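Local structure of aerobactin synthase IucA (Klebsiella pneumoniae subsp. pneumoniae, 5JM7) at residues S22-T27 with Q61-E66; A49-V54 with R70-S75; P537-K542 with F567-L572. The protein probably catalyses an ATP-dependent condensation of citrate with acetylated N-hydroxylysine, a step in the biosynthesis of the siderophore aerobactin. All blocks are in the same frame, centred on the assembly; numbering follows the deposited sequence.

Interaction 1 of 3, residues S22-T27 with Q61-E66; sequences SLVRET and QHHRFE
V24 and R25, in the last turn of helix 14-25, pack against the turn Q61-H63 that leads into strand 64-72. Side chains carry most of the contact, and no hydrogen bond crosses it. The backbones are nearest at R25 and Q61, whose CA atoms lie 6.0 Å apart. Here the aliphatic part of Q61 lies against the start of the arginine chain, with Q61 CG 3.9 Å from R25 CB. The two side chains cross at about a right angle. R25 CG is anti to the backbone N (chi1 166°), and a bend at chi3 then brings the guanidinium alongside H62. R25 NH2 approaches H62 CE1 to 4.2 Å, and the guanidinium and imidazole planes are 82° apart. Both groups are held by one loop residue: R25 NH2 donates to T60 O, and H62 ND1 bonds to T60 OG1. F151 adds a cation-pi contact to R25 and an edge-to-face contact to H62. Deeper in, V24 CG1 meets the edge of the H63 imidazole, 3.9 Å from H63 NE2. Q61 CA sits 3.7 Å above one face of the H63 ring, toward its rim. H63 ND1 is hydrogen-bonded to the backbone N of S58, which limits the ring's rotation. At the helix end, L23 O accepts from E26 N and from T27 OG1, on opposite faces of its carbonyl plane. The T27 OG1 to L23 O distance is 2.8 Å. H62 is the centre of an inverse gamma turn. The arrangement is that of a helix C-terminus packed on the tight turn preceding a sheet strand.

Interaction 2 of 3, residues A49-V54 with R70-S75; sequences ALHFRV and RLVTAS
Four backbone hydrogen bonds join A49-H51 to R70-V72. H51 N donates to R70 O at 2.8 Å, with an N-H...O angle of 171°. R70 N returns a bond to H51 O at 3.1 Å. At the next hydrogen-bonded pair, V72 N reaches A49 O at 2.9 Å and is nearly straight at 173°. The partner bond from A49 N to V72 O is longer, at 3.2 Å, and more bent. Between these pairs, L50-L71 is a non-hydrogen-bonded pair. There L50 CA makes a CA-H...O contact of 3.3 Å with R70 O. L50 CD2 meets L71 CD1 at 4.0 Å. This leucine face is buried under helix 82-96, where L85 and I89 touch L50 and L88 touches L71. On the face of A49, H51, R70 and V72, the H51 and V72 side chains cross at a slant. H51 CG, anti to the carbonyl carbon (chi1 -71°), sends H51 CD2 to 3.2 Å from V72 CG2. The end of the R70 side chain leads away from strand 49-54, and its NH2 is hydrogen-bonded to S77 OG. This is the pairing of an antiparallel beta hairpin, in a five-stranded sheet with a helix on one face.

Interaction 3 of 3, residues P537-K542 with F567-L572; sequences PYWNVK and FANPLL
A two-stranded antiparallel sheet near the C-terminus, strands 538-542 and 564-568, contains this contact. W539 and F567 form a hydrogen-bonded pair, with W539 N to F567 O and F567 N to W539 O both 2.8 Å. Y538 and A568 form the neighbouring non-hydrogen-bonded pair, where Y538 CE1 touches A568 CB at 3.8 Å. Beyond the strand end, N569 N donates to P537 O at 2.9 Å from above the carbonyl plane. The W539 and F567 side chains run side by side. Their planes are near parallel, 25° apart, but the rings are slid apart and barely overlap, and W539 CE3 meets F567 CD2 at 3.8 Å. N569 crosses the indole, its CG 3.4 Å from W539 CZ2. Its CB lies over the five-membered ring in a CH-pi contact, 4.3 Å from the centroid. The CG of N569 is anti to its own N (chi1 -175°), which lays the amide across the indole face, the two planes 43° apart. N569 OD1 accepts from L571 N at 2.7 Å in an Asx turn, and ND2 donates to V533 O and N536 O. W539 NE1 bonds to Y532 O. Both amide ends and the indole N-H are therefore satisfied, so W539 and N569 can pack closely although NE1 and ND2 are both donors.

Overall arrangement
Interactions 1 and 2 share strand 64-72. Its start, with the turn before it, packs on helix 14-25, and its end pairs with strand 49-54, so this strand ties the N-terminal helix to the five-stranded sheet. Their segments alternate along the chain, and their centres are about 16 Å apart. They meet where F65 packs on F52 and where E66 N probably bonds to R53 O. Interaction 3 follows later in the sequence, also about 16 Å from interaction 1 between centres. Q61 packs on F567 there, and R25 and W539 both touch V488 of helix 475-500. Interactions 2 and 3 stay about 17 Å apart at their nearest atoms. Interaction 1 thus lies where the N-terminal region meets the C-terminal one.

Interaction 1 of 3, residues S22-T27 with Q61-E66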
ATOM      1  N   SER A  22     -39.314  20.266   5.085  1.00 49.15           N
ATOM      2  CA  SER A  22     -40.278  19.303   5.606  1.00 47.69           C
ATOM      3  C   SER A  22     -41.659  19.941   5.763  1.00 48.82           C
ATOM      4  O   SER A  22     -42.679  19.358   5.366  1.00 48.62           O
ATOM      5  CB  SER A  22     -39.753  18.768   6.938  1.00 47.98           C
ATOM      6  OG  SER A  22     -40.643  17.866   7.549  1.00 51.11           O
ATOM      7  N   LEU A  23     -41.706  21.150   6.337  1.00 46.29           N
ATOM      8  CA  LEU A  23     -42.968  21.867   6.480  1.00 47.15           C
ATOM      9  C   LEU A  23     -43.606  22.145   5.113  1.00 45.54           C
ATOM     10  O   LEU A  23     -44.786  21.849   4.899  1.00 45.23           O
ATOM     11  CB  LEU A  23     -42.726  23.164   7.246  1.00 47.55           C
ATOM     12  CG  LEU A  23     -43.923  24.106   7.392  1.00 47.65           C
ATOM     13  CD1 LEU A  23     -45.027  23.403   8.141  1.00 48.03           C
ATOM     14  CD2 LEU A  23     -43.513  25.378   8.119  1.00 47.45           C
ATOM     15  N   VAL A  24     -42.819  22.683   4.168  1.00 44.90           N
ATOM     16  CA  VAL A  24     -43.341  23.061   2.854  1.00 46.83           C
ATOM     17  C   VAL A  24     -43.849  21.847   2.092  1.00 48.98           C
ATOM     18  O   VAL A  24     -44.869  21.919   1.395  1.00 52.77           O
ATOM     19  CB  VAL A  24     -42.274  23.823   2.052  1.00 42.75           C
ATOM     20  CG1 VAL A  24     -42.742  24.023   0.623  1.00 43.96           C
ATOM     21  CG2 VAL A  24     -42.046  25.173   2.687  1.00 42.74           C
ATOM     22  N   ARG A  25     -43.148  20.717   2.203  1.00 44.44           N
ATOM     23  CA  ARG A  25     -43.586  19.506   1.523  1.00 45.49           C
ATOM     24  C   ARG A  25     -44.918  18.968   2.055  1.00 50.72           C
ATOM     25  O   ARG A  25     -45.684  18.367   1.291  1.00 50.47           O
ATOM     26  CB  ARG A  25     -42.507  18.435   1.623  1.00 47.39           C
ATOM     27  CG  ARG A  25     -43.043  17.074   1.240  1.00 51.80           C
ATOM     28  CD  ARG A  25     -42.015  16.008   1.294  1.00 56.20           C
ATOM     29  NE  ARG A  25     -41.107  16.128   0.167  1.00 59.52           N
ATOM     30  CZ  ARG A  25     -40.091  15.301  -0.025  1.00 61.42           C
ATOM     31  NH1 ARG A  25     -39.886  14.310   0.844  1.00 59.91           N
ATOM     32  NH2 ARG A  25     -39.292  15.464  -1.072  1.00 61.77           N
ATOM     33  N   GLU A  26     -45.233  19.170   3.340  1.00 53.37           N
ATOM     34  CA  GLU A  26     -46.436  18.567   3.913  1.00 51.17           C
ATOM     35  C   GLU A  26     -47.566  19.561   4.157  1.00 50.33           C
ATOM     36  O   GLU A  26     -48.525  19.228   4.863  1.00 49.94           O
ATOM     37  CB  GLU A  26     -46.104  17.858   5.221  1.00 50.62           C
ATOM     38  CG  GLU A  26     -45.043  16.794   5.079  1.00 51.96           C
ATOM     39  CD  GLU A  26     -44.847  15.994   6.354  1.00 57.33           C
ATOM     40  OE1 GLU A  26     -45.616  16.188   7.316  1.00 57.53           O
ATOM     41  OE2 GLU A  26     -43.866  15.217   6.411  1.00 63.50           O
ATOM     42  N   THR A  27     -47.480  20.777   3.616  1.00 52.26           N
ATOM     43  CA  THR A  27     -48.534  21.770   3.774  1.00 51.46           C
ATOM     44  C   THR A  27     -48.804  22.439   2.433  1.00 53.40           C
ATOM     45  O   THR A  27     -47.930  22.513   1.567  1.00 54.13           O
ATOM     46  CB  THR A  27     -48.183  22.840   4.821  1.00 47.92           C
ATOM     47  OG1 THR A  27     -46.981  23.528   4.438  1.00 43.54           O
ATOM     48  CG2 THR A  27     -48.007  22.205   6.197  1.00 47.81           C
ATOM     49  N   GLN A  61     -39.122  19.934  -3.487  1.00 44.13           N
ATOM     50  CA  GLN A  61     -39.014  20.567  -2.169  1.00 47.53           C
ATOM     51  C   GLN A  61     -37.615  20.472  -1.552  1.00 45.45           C
ATOM     52  O   GLN A  61     -37.458  20.674  -0.340  1.00 46.20           O
ATOM     53  CB  GLN A  61     -40.065  20.029  -1.184  1.00 48.81           C
ATOM     54  CG  GLN A  61     -41.463  20.488  -1.559  1.00 49.79           C
ATOM     55  CD  GLN A  61     -42.193  19.560  -2.510  1.00 50.82           C
ATOM     56  OE1 GLN A  61     -41.892  18.379  -2.644  1.00 49.73           O
ATOM     57  NE2 GLN A  61     -43.109  20.133  -3.239  1.00 54.46           N
ATOM     58  N   HIS A  62     -36.581  20.196  -2.348  1.00 41.97           N
ATOM     59  CA  HIS A  62     -35.215  20.330  -1.851  1.00 41.85           C
ATOM     60  C   HIS A  62     -34.747  21.779  -1.943  1.00 41.48           C
ATOM     61  O   HIS A  62     -33.707  22.057  -2.541  1.00 40.12           O
ATOM     62  CB  HIS A  62     -34.264  19.429  -2.631  1.00 41.59           C
ATOM     63  CG  HIS A  62     -34.555  17.968  -2.467  1.00 44.39           C
ATOM     64  ND1 HIS A  62     -35.552  17.322  -3.172  1.00 45.61           N
ATOM     65  CD2 HIS A  62     -33.975  17.023  -1.684  1.00 43.74           C
ATOM     66  CE1 HIS A  62     -35.572  16.044  -2.832  1.00 46.08           C
ATOM     67  NE2 HIS A  62     -34.627  15.836  -1.930  1.00 46.68           N
ATOM     68  N   HIS A  63     -35.519  22.711  -1.373  1.00 45.99           N
ATOM     69  CA  HIS A  63     -35.230  24.134  -1.507  1.00 44.88           C
ATOM     70  C   HIS A  63     -33.975  24.493  -0.706  1.00 43.59           C
ATOM     71  O   HIS A  63     -33.642  23.844   0.291  1.00 42.45           O
ATOM     72  CB  HIS A  63     -36.398  24.999  -0.998  1.00 44.23           C
ATOM     73  CG  HIS A  63     -37.737  24.653  -1.577  1.00 45.36           C
ATOM     74  ND1 HIS A  63     -38.013  24.713  -2.930  1.00 46.75           N
ATOM     75  CD2 HIS A  63     -38.905  24.318  -0.974  1.00 44.48           C
ATOM     76  CE1 HIS A  63     -39.275  24.378  -3.136  1.00 45.65           C
ATOM     77  NE2 HIS A  63     -39.839  24.143  -1.965  1.00 45.52           N
ATOM     78  N   ARG A  64     -33.281  25.539  -1.154  1.00 41.34           N
ATOM     79  CA  ARG A  64     -32.246  26.201  -0.371  1.00 45.58           C
ATOM     80  C   ARG A  64     -32.649  27.669  -0.248  1.00 48.35           C
ATOM     81  O   ARG A  64     -32.847  28.351  -1.269  1.00 46.94           O
ATOM     82  CB  ARG A  64     -30.861  26.062  -1.015  1.00 44.45           C
ATOM     83  N   PHE A  65     -32.801  28.144   0.991  1.00 48.00           N
ATOM     84  CA  PHE A  65     -33.134  29.537   1.264  1.00 51.55           C
ATOM     85  C   PHE A  65     -31.885  30.304   1.714  1.00 58.14           C
ATOM     86  O   PHE A  65     -30.958  29.739   2.308  1.00 58.29           O
ATOM     87  CB  PHE A  65     -34.202  29.644   2.358  1.00 50.97           C
ATOM     88  CG  PHE A  65     -35.517  28.965   2.038  1.00 50.95           C
ATOM     89  CD1 PHE A  65     -35.902  28.695   0.724  1.00 49.31           C
ATOM     90  CD2 PHE A  65     -36.364  28.574   3.067  1.00 51.17           C
ATOM     91  CE1 PHE A  65     -37.100  28.064   0.457  1.00 48.29           C
ATOM     92  CE2 PHE A  65     -37.568  27.941   2.801  1.00 50.15           C
ATOM     93  CZ  PHE A  65     -37.935  27.686   1.491  1.00 48.71           C
ATOM     94  N   GLU A  66     -31.861  31.602   1.418  1.00 59.41           N
ATOM     95  CA  GLU A  66     -30.881  32.491   2.025  1.00 62.32           C
ATOM     96  C   GLU A  66     -31.411  32.971   3.362  1.00 61.62           C
ATOM     97  O   GLU A  66     -32.585  33.327   3.485  1.00 61.91           O
ATOM     98  CB  GLU A  66     -30.602  33.699   1.133  1.00 68.03           C
ATOM     99  CG  GLU A  66     -29.973  33.355  -0.184  1.00 75.39           C
ATOM    100  CD  GLU A  66     -29.922  34.552  -1.111  1.00 84.33           C
ATOM    101  OE1 GLU A  66     -30.402  35.643  -0.713  1.00 86.40           O
ATOM    102  OE2 GLU A  66     -29.472  34.380  -2.266  1.00 87.82           O
TER

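Interaction 2 of 3, residues A49-V54 with R70-S75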
ATOM      1  N   ALA A  49     -46.441  37.229   8.658  1.00 71.12           N
ATOM      2  CA  ALA A  49     -45.973  36.129   7.821  1.00 66.77           C
ATOM      3  C   ALA A  49     -44.449  36.131   7.734  1.00 66.39           C
ATOM      4  O   ALA A  49     -43.805  37.184   7.792  1.00 69.14           O
ATOM      5  CB  ALA A  49     -46.581  36.203   6.414  1.00 63.24           C
ATOM      6  N   LEU A  50     -43.886  34.931   7.583  1.00 63.56           N
ATOM      7  CA  LEU A  50     -42.449  34.747   7.412  1.00 59.80           C
ATOM      8  C   LEU A  50     -42.080  34.778   5.936  1.00 60.54           C
ATOM      9  O   LEU A  50     -42.723  34.114   5.113  1.00 58.44           O
ATOM     10  CB  LEU A  50     -42.008  33.424   8.031  1.00 55.99           C
ATOM     11  CG  LEU A  50     -42.024  33.365   9.555  1.00 56.98           C
ATOM     12  CD1 LEU A  50     -41.766  31.947  10.025  1.00 57.72           C
ATOM     13  CD2 LEU A  50     -40.966  34.314  10.117  1.00 54.71           C
ATOM     14  N   HIS A  51     -41.046  35.543   5.604  1.00 58.56           N
ATOM     15  CA  HIS A  51     -40.560  35.660   4.230  1.00 57.32           C
ATOM     16  C   HIS A  51     -39.179  35.026   4.130  1.00 55.50           C
ATOM     17  O   HIS A  51     -38.325  35.263   4.990  1.00 56.90           O
ATOM     18  CB  HIS A  51     -40.500  37.130   3.811  1.00 59.58           C
ATOM     19  CG  HIS A  51     -41.841  37.765   3.619  1.00 62.35           C
ATOM     20  ND1 HIS A  51     -42.419  37.932   2.379  1.00 62.75           N
ATOM     21  CD2 HIS A  51     -42.766  38.171   4.518  1.00 64.46           C
ATOM     22  CE1 HIS A  51     -43.605  38.496   2.521  1.00 64.40           C
ATOM     23  NE2 HIS A  51     -43.844  38.645   3.810  1.00 65.48           N
ATOM     24  N   PHE A  52     -38.952  34.229   3.089  1.00 54.50           N
ATOM     25  CA  PHE A  52     -37.661  33.590   2.883  1.00 48.95           C
ATOM     26  C   PHE A  52     -37.193  33.940   1.481  1.00 50.89           C
ATOM     27  O   PHE A  52     -37.848  33.571   0.505  1.00 54.60           O
ATOM     28  CB  PHE A  52     -37.763  32.069   3.028  1.00 47.06           C
ATOM     29  CG  PHE A  52     -38.238  31.577   4.387  1.00 47.99           C
ATOM     30  CD1 PHE A  52     -37.414  31.606   5.496  1.00 47.83           C
ATOM     31  CD2 PHE A  52     -39.538  31.062   4.532  1.00 48.97           C
ATOM     32  CE1 PHE A  52     -37.857  31.111   6.734  1.00 47.66           C
ATOM     33  CE2 PHE A  52     -39.979  30.590   5.766  1.00 51.11           C
ATOM     34  CZ  PHE A  52     -39.136  30.611   6.866  1.00 48.27           C
ATOM     35  N   ARG A  53     -36.058  34.621   1.363  1.00 52.10           N
ATOM     36  CA  ARG A  53     -35.416  34.740   0.060  1.00 52.60           C
ATOM     37  C   ARG A  53     -35.017  33.350  -0.433  1.00 53.00           C
ATOM     38  O   ARG A  53     -34.402  32.571   0.304  1.00 54.82           O
ATOM     39  CB  ARG A  53     -34.190  35.657   0.153  1.00 51.87           C
ATOM     40  N   VAL A  54     -35.399  33.022  -1.667  1.00 52.00           N
ATOM     41  CA  VAL A  54     -35.163  31.699  -2.243  1.00 51.90           C
ATOM     42  C   VAL A  54     -33.907  31.748  -3.101  1.00 52.73           C
ATOM     43  O   VAL A  54     -33.836  32.513  -4.072  1.00 54.76           O
ATOM     44  CB  VAL A  54     -36.363  31.219  -3.078  1.00 50.19           C
ATOM     45  CG1 VAL A  54     -36.016  29.901  -3.771  1.00 45.02           C
ATOM     46  CG2 VAL A  54     -37.592  31.062  -2.206  1.00 51.37           C
ATOM     47  N   ARG A  70     -37.222  36.685   7.482  1.00 64.51           N
ATOM     48  CA  ARG A  70     -37.763  37.960   7.914  1.00 66.43           C
ATOM     49  C   ARG A  70     -39.208  37.761   8.339  1.00 69.32           C
ATOM     50  O   ARG A  70     -39.912  36.886   7.826  1.00 70.31           O
ATOM     51  CB  ARG A  70     -37.654  39.017   6.806  1.00 66.19           C
ATOM     52  CG  ARG A  70     -36.216  39.371   6.454  1.00 68.82           C
ATOM     53  CD  ARG A  70     -36.145  40.444   5.389  1.00 72.94           C
ATOM     54  NE  ARG A  70     -36.711  41.701   5.879  1.00 77.38           N
ATOM     55  CZ  ARG A  70     -36.046  42.584   6.623  1.00 76.88           C
ATOM     56  NH1 ARG A  70     -34.782  42.351   6.966  1.00 73.24           N
ATOM     57  NH2 ARG A  70     -36.647  43.701   7.021  1.00 79.55           N
ATOM     58  N   LEU A  71     -39.640  38.573   9.298  1.00 73.45           N
ATOM     59  CA  LEU A  71     -41.021  38.589   9.762  1.00 72.50           C
ATOM     60  C   LEU A  71     -41.657  39.900   9.313  1.00 74.74           C
ATOM     61  O   LEU A  71     -41.131  40.976   9.603  1.00 74.88           O
ATOM     62  CB  LEU A  71     -41.081  38.416  11.283  1.00 71.76           C
ATOM     63  CG  LEU A  71     -42.434  38.421  11.993  1.00 71.21           C
ATOM     64  CD1 LEU A  71     -43.321  37.298  11.464  1.00 68.99           C
ATOM     65  CD2 LEU A  71     -42.225  38.269  13.474  1.00 71.70           C
ATOM     66  N   VAL A  72     -42.766  39.811   8.581  1.00 75.97           N
ATOM     67  CA  VAL A  72     -43.455  40.986   8.055  1.00 77.93           C
ATOM     68  C   VAL A  72     -44.755  41.182   8.815  1.00 82.11           C
ATOM     69  O   VAL A  72     -45.626  40.302   8.814  1.00 79.94           O
ATOM     70  CB  VAL A  72     -43.714  40.870   6.552  1.00 75.12           C
ATOM     71  CG1 VAL A  72     -44.704  41.926   6.131  1.00 78.05           C
ATOM     72  CG2 VAL A  72     -42.423  41.083   5.813  1.00 74.19           C
ATOM     73  N   THR A  73     -44.885  42.343   9.453  1.00 85.05           N
ATOM     74  CA  THR A  73     -46.061  42.742  10.212  1.00 89.50           C
ATOM     75  C   THR A  73     -46.704  43.949   9.536  1.00 94.87           C
ATOM     76  O   THR A  73     -46.236  44.433   8.500  1.00 95.94           O
ATOM     77  CB  THR A  73     -45.697  43.064  11.666  1.00 88.94           C
ATOM     78  OG1 THR A  73     -44.751  44.138  11.693  1.00 89.60           O
ATOM     79  CG2 THR A  73     -45.085  41.856  12.342  1.00 86.43           C
ATOM     80  N   ALA A  74     -47.791  44.439  10.140  1.00 94.43           N
ATOM     81  CA  ALA A  74     -48.431  45.647   9.632  1.00 97.53           C
ATOM     82  C   ALA A  74     -47.513  46.862   9.753  1.00101.35           C
ATOM     83  O   ALA A  74     -47.633  47.813   8.970  1.00103.65           O
ATOM     84  CB  ALA A  74     -49.751  45.887  10.369  1.00 97.99           C
ATOM     85  N   SER A  75     -46.585  46.844  10.716  1.00 99.69           N
ATOM     86  CA  SER A  75     -45.659  47.958  10.904  1.00100.43           C
ATOM     87  C   SER A  75     -44.514  47.905   9.898  1.00 98.23           C
ATOM     88  O   SER A  75     -44.300  48.849   9.130  1.00 98.75           O
ATOM     89  CB  SER A  75     -45.110  47.946  12.333  1.00100.03           C
ATOM     90  OG  SER A  75     -46.142  48.176  13.269  1.00102.32           O
TER

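Interaction 3 of 3, residues P537-K542 with F567-L572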
ATOM      1  N   PRO A 537     -51.250   9.911 -10.630  1.00 52.53           N
ATOM      2  CA  PRO A 537     -50.868  11.318 -10.485  1.00 51.47           C
ATOM      3  C   PRO A 537     -50.465  11.699  -9.077  1.00 53.37           C
ATOM      4  O   PRO A 537     -49.787  12.723  -8.910  1.00 55.27           O
ATOM      5  CB  PRO A 537     -52.142  12.071 -10.903  1.00 50.30           C
ATOM      6  CG  PRO A 537     -53.253  11.155 -10.553  1.00 49.50           C
ATOM      7  CD  PRO A 537     -52.715   9.748 -10.752  1.00 51.10           C
ATOM      8  N   TYR A 538     -50.866  10.932  -8.062  1.00 51.51           N
ATOM      9  CA  TYR A 538     -50.502  11.250  -6.688  1.00 51.59           C
ATOM     10  C   TYR A 538     -50.095   9.998  -5.918  1.00 50.28           C
ATOM     11  O   TYR A 538     -50.704   8.929  -6.062  1.00 50.58           O
ATOM     12  CB  TYR A 538     -51.641  11.978  -5.962  1.00 53.04           C
ATOM     13  CG  TYR A 538     -51.889  13.400  -6.444  1.00 57.06           C
ATOM     14  CD1 TYR A 538     -51.154  14.460  -5.907  1.00 60.38           C
ATOM     15  CD2 TYR A 538     -52.872  13.693  -7.401  1.00 57.10           C
ATOM     16  CE1 TYR A 538     -51.367  15.769  -6.316  1.00 61.61           C
ATOM     17  CE2 TYR A 538     -53.086  15.000  -7.821  1.00 57.51           C
ATOM     18  CZ  TYR A 538     -52.330  16.035  -7.270  1.00 61.55           C
ATOM     19  OH  TYR A 538     -52.507  17.347  -7.657  1.00 65.05           O
ATOM     20  N   TRP A 539     -49.053  10.150  -5.095  1.00 50.54           N
ATOM     21  CA  TRP A 539     -48.537   9.088  -4.232  1.00 48.98           C
ATOM     22  C   TRP A 539     -48.860   9.465  -2.794  1.00 53.95           C
ATOM     23  O   TRP A 539     -48.299  10.428  -2.262  1.00 54.99           O
ATOM     24  CB  TRP A 539     -47.035   8.928  -4.407  1.00 45.69           C
ATOM     25  CG  TRP A 539     -46.626   8.501  -5.763  1.00 47.41           C
ATOM     26  CD1 TRP A 539     -47.433   8.029  -6.764  1.00 49.69           C
ATOM     27  CD2 TRP A 539     -45.328   8.649  -6.332  1.00 46.94           C
ATOM     28  NE1 TRP A 539     -46.692   7.796  -7.902  1.00 48.35           N
ATOM     29  CE2 TRP A 539     -45.397   8.171  -7.665  1.00 47.64           C
ATOM     30  CE3 TRP A 539     -44.101   9.092  -5.834  1.00 47.31           C
ATOM     31  CZ2 TRP A 539     -44.286   8.132  -8.504  1.00 48.47           C
ATOM     32  CZ3 TRP A 539     -42.999   9.057  -6.667  1.00 47.89           C
ATOM     33  CH2 TRP A 539     -43.097   8.584  -7.993  1.00 48.46           C
ATOM     34  N   ASN A 540     -49.776   8.732  -2.172  1.00 55.73           N
ATOM     35  CA  ASN A 540     -50.070   8.966  -0.767  1.00 56.60           C
ATOM     36  C   ASN A 540     -48.937   8.352   0.050  1.00 57.35           C
ATOM     37  O   ASN A 540     -48.705   7.136  -0.007  1.00 58.36           O
ATOM     38  CB  ASN A 540     -51.432   8.379  -0.388  1.00 57.04           C
ATOM     39  CG  ASN A 540     -51.862   8.752   1.026  1.00 62.86           C
ATOM     40  OD1 ASN A 540     -51.056   9.071   1.865  1.00 65.77           O
ATOM     41  ND2 ASN A 540     -53.144   8.734   1.271  1.00 68.07           N
ATOM     42  N   VAL A 541     -48.223   9.193   0.796  1.00 58.48           N
ATOM     43  CA  VAL A 541     -47.027   8.782   1.518  1.00 56.28           C
ATOM     44  C   VAL A 541     -47.129   9.241   2.962  1.00 57.40           C
ATOM     45  O   VAL A 541     -47.810  10.222   3.273  1.00 58.49           O
ATOM     46  CB  VAL A 541     -45.761   9.346   0.853  1.00 53.63           C
ATOM     47  CG1 VAL A 541     -45.621   8.772  -0.555  1.00 53.01           C
ATOM     48  CG2 VAL A 541     -45.821  10.846   0.813  1.00 51.52           C
ATOM     49  N   LYS A 542     -46.438   8.528   3.850  1.00 61.46           N
ATOM     50  CA  LYS A 542     -46.434   8.868   5.270  1.00 61.50           C
ATOM     51  C   LYS A 542     -45.367   9.931   5.523  1.00 59.81           C
ATOM     52  O   LYS A 542     -44.192   9.722   5.209  1.00 56.89           O
ATOM     53  CB  LYS A 542     -46.203   7.612   6.117  1.00 61.66           C
ATOM     54  CG  LYS A 542     -46.374   7.838   7.617  1.00 65.73           C
ATOM     55  CD  LYS A 542     -46.287   6.527   8.387  1.00 70.53           C
ATOM     56  CE  LYS A 542     -46.471   6.750   9.892  1.00 75.53           C
ATOM     57  NZ  LYS A 542     -46.446   5.467  10.667  1.00 78.15           N
ATOM     58  N   PHE A 567     -48.390  13.231  -2.602  1.00 51.21           N
ATOM     59  CA  PHE A 567     -47.210  13.711  -3.301  1.00 53.24           C
ATOM     60  C   PHE A 567     -47.516  13.699  -4.792  1.00 54.99           C
ATOM     61  O   PHE A 567     -47.876  12.652  -5.345  1.00 53.39           O
ATOM     62  CB  PHE A 567     -45.998  12.838  -2.982  1.00 54.05           C
ATOM     63  CG  PHE A 567     -44.713  13.316  -3.607  1.00 55.15           C
ATOM     64  CD1 PHE A 567     -43.965  14.332  -3.004  1.00 53.61           C
ATOM     65  CD2 PHE A 567     -44.233  12.736  -4.783  1.00 53.06           C
ATOM     66  CE1 PHE A 567     -42.775  14.770  -3.566  1.00 50.83           C
ATOM     67  CE2 PHE A 567     -43.050  13.171  -5.351  1.00 49.60           C
ATOM     68  CZ  PHE A 567     -42.320  14.191  -4.739  1.00 49.82           C
ATOM     69  N   ALA A 568     -47.405  14.863  -5.426  1.00 55.62           N
ATOM     70  CA  ALA A 568     -47.678  14.979  -6.850  1.00 54.73           C
ATOM     71  C   ALA A 568     -46.582  14.262  -7.641  1.00 53.53           C
ATOM     72  O   ALA A 568     -45.397  14.599  -7.520  1.00 51.71           O
ATOM     73  CB  ALA A 568     -47.767  16.452  -7.251  1.00 52.88           C
ATOM     74  N   ASN A 569     -46.979  13.287  -8.457  1.00 51.58           N
ATOM     75  CA  ASN A 569     -46.032  12.482  -9.222  1.00 51.55           C
ATOM     76  C   ASN A 569     -45.377  13.304 -10.324  1.00 51.32           C
ATOM     77  O   ASN A 569     -46.054  13.642 -11.301  1.00 52.68           O
ATOM     78  CB  ASN A 569     -46.740  11.288  -9.836  1.00 52.68           C
ATOM     79  CG  ASN A 569     -45.784  10.349 -10.549  1.00 52.64           C
ATOM     80  OD1 ASN A 569     -44.618  10.667 -10.745  1.00 50.56           O
ATOM     81  ND2 ASN A 569     -46.303   9.213 -11.009  1.00 53.94           N
ATOM     82  N   PRO A 570     -44.081  13.621 -10.240  1.00 50.72           N
ATOM     83  CA  PRO A 570     -43.418  14.356 -11.330  1.00 51.19           C
ATOM     84  C   PRO A 570     -43.037  13.496 -12.523  1.00 53.55           C
ATOM     85  O   PRO A 570     -42.526  14.028 -13.511  1.00 53.68           O
ATOM     86  CB  PRO A 570     -42.168  14.915 -10.650  1.00 50.29           C
ATOM     87  CG  PRO A 570     -41.863  13.902  -9.580  1.00 48.71           C
ATOM     88  CD  PRO A 570     -43.178  13.364  -9.104  1.00 48.50           C
ATOM     89  N   LEU A 571     -43.261  12.190 -12.468  1.00 54.26           N
ATOM     90  CA  LEU A 571     -42.935  11.285 -13.562  1.00 54.72           C
ATOM     91  C   LEU A 571     -44.095  11.068 -14.535  1.00 60.61           C
ATOM     92  O   LEU A 571     -43.967  10.267 -15.466  1.00 63.74           O
ATOM     93  CB  LEU A 571     -42.485   9.946 -12.979  1.00 49.59           C
ATOM     94  CG  LEU A 571     -40.995   9.754 -12.692  1.00 46.68           C
ATOM     95  CD1 LEU A 571     -40.423  10.847 -11.833  1.00 46.25           C
ATOM     96  CD2 LEU A 571     -40.874   8.430 -11.969  1.00 45.13           C
ATOM     97  N   LEU A 572     -45.219  11.750 -14.335  1.00 58.43           N
ATOM     98  CA  LEU A 572     -46.424  11.501 -15.113  1.00 60.68           C
ATOM     99  C   LEU A 572     -46.364  12.279 -16.419  1.00 61.65           C
ATOM    100  O   LEU A 572     -46.032  13.472 -16.425  1.00 61.13           O
ATOM    101  CB  LEU A 572     -47.651  11.892 -14.293  1.00 61.17           C
ATOM    102  CG  LEU A 572     -49.001  11.747 -14.958  1.00 67.06           C
ATOM    103  CD1 LEU A 572     -49.187  10.314 -15.380  1.00 71.38           C
ATOM    104  CD2 LEU A 572     -50.086  12.168 -13.985  1.00 67.92           C
TER